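PDB 4E2H: chain length determinant protein from Shigella flexneri, which regulates the chain length of the lipopolysaccharide O-antigen, probably as an oligomer held in the inner membrane with a large periplasmic domain. Local coordinates for residues C[57-62]-C[74-79]. Residues are numbered along the deposited sequence; the frame is centred on the assembly and turned at random.
Sequences AFSALA and LTIEPS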
ATOM      1  N   ALA C  57      19.738 -15.457  -3.230  1.00 39.09           N
ATOM      2  CA  ALA C  57      19.853 -16.871  -2.917  1.00 41.51           C
ATOM      3  C   ALA C  57      20.924 -17.478  -3.827  1.00 42.09           C
ATOM      4  O   ALA C  57      21.543 -18.497  -3.499  1.00 40.44           O
ATOM      5  CB  ALA C  57      18.520 -17.573  -3.103  1.00 39.55           C
ATOM      6  N   PHE C  58      21.150 -16.844  -4.970  1.00 46.01           N
ATOM      7  CA  PHE C  58      22.150 -17.353  -5.896  1.00 49.29           C
ATOM      8  C   PHE C  58      23.576 -17.049  -5.411  1.00 53.01           C
ATOM      9  O   PHE C  58      24.479 -17.886  -5.509  1.00 53.77           O
ATOM     10  CB  PHE C  58      21.928 -16.787  -7.288  1.00 46.51           C
ATOM     11  CG  PHE C  58      22.539 -17.613  -8.372  1.00 51.31           C
ATOM     12  CD1 PHE C  58      21.840 -18.676  -8.914  1.00 48.51           C
ATOM     13  CD2 PHE C  58      23.811 -17.327  -8.851  1.00 50.23           C
ATOM     14  CE1 PHE C  58      22.390 -19.439  -9.912  1.00 51.41           C
ATOM     15  CE2 PHE C  58      24.372 -18.091  -9.864  1.00 51.56           C
ATOM     16  CZ  PHE C  58      23.660 -19.148 -10.393  1.00 52.44           C
ATOM     17  N   SER C  59      23.771 -15.845  -4.887  1.00 56.94           N
ATOM     18  CA  SER C  59      25.042 -15.479  -4.279  1.00 56.99           C
ATOM     19  C   SER C  59      25.372 -16.420  -3.134  1.00 58.97           C
ATOM     20  O   SER C  59      26.536 -16.694  -2.863  1.00 64.45           O
ATOM     21  CB  SER C  59      24.979 -14.048  -3.732  1.00 60.23           C
ATOM     22  OG  SER C  59      24.531 -13.131  -4.718  1.00 64.96           O
ATOM     23  N   ALA C  60      24.350 -16.889  -2.431  1.00 50.85           N
ATOM     24  CA  ALA C  60      24.588 -17.797  -1.327  1.00 50.64           C
ATOM     25  C   ALA C  60      25.034 -19.144  -1.881  1.00 49.33           C
ATOM     26  O   ALA C  60      25.947 -19.765  -1.345  1.00 50.80           O
ATOM     27  CB  ALA C  60      23.354 -17.942  -0.472  1.00 48.34           C
ATOM     28  N   LEU C  61      24.408 -19.581  -2.971  1.00 35.12           N
ATOM     29  CA  LEU C  61      24.742 -20.876  -3.559  1.00 36.26           C
ATOM     30  C   LEU C  61      26.196 -20.878  -4.023  1.00 42.15           C
ATOM     31  O   LEU C  61      26.923 -21.859  -3.822  1.00 40.31           O
ATOM     32  CB  LEU C  61      23.823 -21.186  -4.726  1.00 34.61           C
ATOM     33  CG  LEU C  61      23.987 -22.558  -5.373  1.00 37.14           C
ATOM     34  CD1 LEU C  61      24.047 -23.654  -4.311  1.00 37.49           C
ATOM     35  CD2 LEU C  61      22.855 -22.817  -6.389  1.00 33.77           C
ATOM     36  N   ALA C  62      26.623 -19.764  -4.616  1.00 38.50           N
ATOM     37  CA  ALA C  62      27.990 -19.632  -5.105  1.00 37.83           C
ATOM     38  C   ALA C  62      29.009 -19.473  -3.971  1.00 41.55           C
ATOM     39  O   ALA C  62      30.037 -20.140  -3.982  1.00 41.25           O
ATOM     40  CB  ALA C  62      28.108 -18.492  -6.137  1.00 37.34           C
ATOM     41  N   LEU C  74      30.621 -21.042  -9.446  1.00 47.89           N
ATOM     42  CA  LEU C  74      29.327 -20.567  -9.934  1.00 45.89           C
ATOM     43  C   LEU C  74      29.363 -19.035 -10.004  1.00 44.02           C
ATOM     44  O   LEU C  74      29.812 -18.386  -9.058  1.00 46.62           O
ATOM     45  CB  LEU C  74      28.204 -21.018  -8.998  1.00 45.38           C
ATOM     46  CG  LEU C  74      26.807 -20.872  -9.599  1.00 48.06           C
ATOM     47  CD1 LEU C  74      26.810 -21.457 -11.003  1.00 44.10           C
ATOM     48  CD2 LEU C  74      25.729 -21.538  -8.744  1.00 46.47           C
ATOM     49  N   THR C  75      28.895 -18.440 -11.097  1.00 57.43           N
ATOM     50  CA  THR C  75      29.073 -16.996 -11.261  1.00 58.24           C
ATOM     51  C   THR C  75      27.785 -16.198 -11.514  1.00 59.45           C
ATOM     52  O   THR C  75      26.867 -16.668 -12.201  1.00 58.10           O
ATOM     53  CB  THR C  75      30.075 -16.698 -12.394  1.00 64.15           C
ATOM     54  OG1 THR C  75      31.374 -17.195 -12.030  1.00 63.37           O
ATOM     55  CG2 THR C  75      30.154 -15.198 -12.653  1.00 62.32           C
ATOM     56  N   ILE C  76      27.731 -14.983 -10.964  1.00 46.77           N
ATOM     57  CA  ILE C  76      26.623 -14.053 -11.220  1.00 46.29           C
ATOM     58  C   ILE C  76      27.102 -12.601 -11.161  1.00 50.04           C
ATOM     59  O   ILE C  76      27.714 -12.156 -10.177  1.00 51.52           O
ATOM     60  CB  ILE C  76      25.437 -14.229 -10.228  1.00 47.37           C
ATOM     61  CG1 ILE C  76      24.416 -13.092 -10.383  1.00 51.72           C
ATOM     62  CG2 ILE C  76      25.936 -14.225  -8.794  1.00 47.76           C
ATOM     63  CD1 ILE C  76      23.196 -13.446 -11.236  1.00 49.81           C
ATOM     64  N   GLU C  77      26.807 -11.850 -12.208  1.00 46.52           N
ATOM     65  CA  GLU C  77      27.257 -10.481 -12.263  1.00 47.11           C
ATOM     66  C   GLU C  77      26.457  -9.813 -13.344  1.00 44.45           C
ATOM     67  O   GLU C  77      25.959 -10.485 -14.248  1.00 44.13           O
ATOM     68  CB  GLU C  77      28.734 -10.449 -12.618  1.00 51.96           C
ATOM     69  CG  GLU C  77      29.091 -11.455 -13.710  1.00 57.06           C
ATOM     70  CD  GLU C  77      30.490 -11.254 -14.246  1.00 70.28           C
ATOM     71  OE1 GLU C  77      31.001 -10.110 -14.135  1.00 65.76           O
ATOM     72  OE2 GLU C  77      31.074 -12.236 -14.772  1.00 82.24           O
ATOM     73  N   PRO C  78      26.316  -8.487 -13.250  1.00 36.66           N
ATOM     74  CA  PRO C  78      25.591  -7.729 -14.279  1.00 36.50           C
ATOM     75  C   PRO C  78      26.208  -7.959 -15.673  1.00 37.01           C
ATOM     76  O   PRO C  78      27.416  -7.805 -15.852  1.00 37.26           O
ATOM     77  CB  PRO C  78      25.731  -6.266 -13.823  1.00 35.62           C
ATOM     78  CG  PRO C  78      26.703  -6.280 -12.626  1.00 36.22           C
ATOM     79  CD  PRO C  78      26.714  -7.667 -12.088  1.00 38.21           C
ATOM     80  N   SER C  79      25.379  -8.356 -16.637  1.00 38.60           N
ATOM     81  CA  SER C  79      25.864  -8.709 -17.957  1.00 43.55           C
ATOM     82  C   SER C  79      26.630  -7.520 -18.504  1.00 45.92           C
ATOM     83  O   SER C  79      27.819  -7.620 -18.823  1.00 47.97           O
ATOM     84  CB  SER C  79      24.698  -9.054 -18.875  1.00 39.93           C
ATOM     85  OG  SER C  79      23.735  -9.817 -18.161  1.00 39.46           O
TER
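Leu74, at the start of strand 74-78, pushes its isobutyl group against the ring of Phe58 on helix 43-65, and the two side chains cross at about a right angle. Its CD2 lies 3.6 Å from Phe58 CZ, while CG sits beside CZ and CE2, so the branched end of the leucine meets the far end of the ring. The same CD2 methyl is wedged between Phe58 and Leu61, 3.9 Å from CG of Leu61, which lies three residues on and so almost one turn along the helix. The apolar, branched end of leucine suits a site lined by two apolar side chains.

The CB of Phe58 already points to the strand, and with CG roughly anti to the backbone N (chi1 -158°) the ring continues out toward it. A long, flat side chain suits the wider part of the gap, where the CA atoms of Ser59 and Ile76 are 7.3 Å apart. Farther back on the ring, CD2 packs 3.8 Å from Ile76 CB, with the CG2 methyl of Ile76 equally near. Beta-branching suits this strand position, since it places bulk right beside the backbone, where the ring arrives.

The pairing is alpha/beta packing: segment 57-62 of helix 43-65 packs on 74-78, the edge strand, within this chain, of an antiparallel sheet, their directions 146° apart. Leu74 and Ile76 face the helix while Thr75, between them, turns away and its backbone bonds to Ser90 of strand 87-92. On the helix's flank, Leu61 also touches Tyr106 and Val110 of the long helix 97-164.

Where helix and strand draw closest, Ala62 faces Leu74 with their CA atoms 5.1 Å apart. A single methyl fits here: Ala62 CB rests 3.4 Å from Leu74 O and also against Leu74 CB.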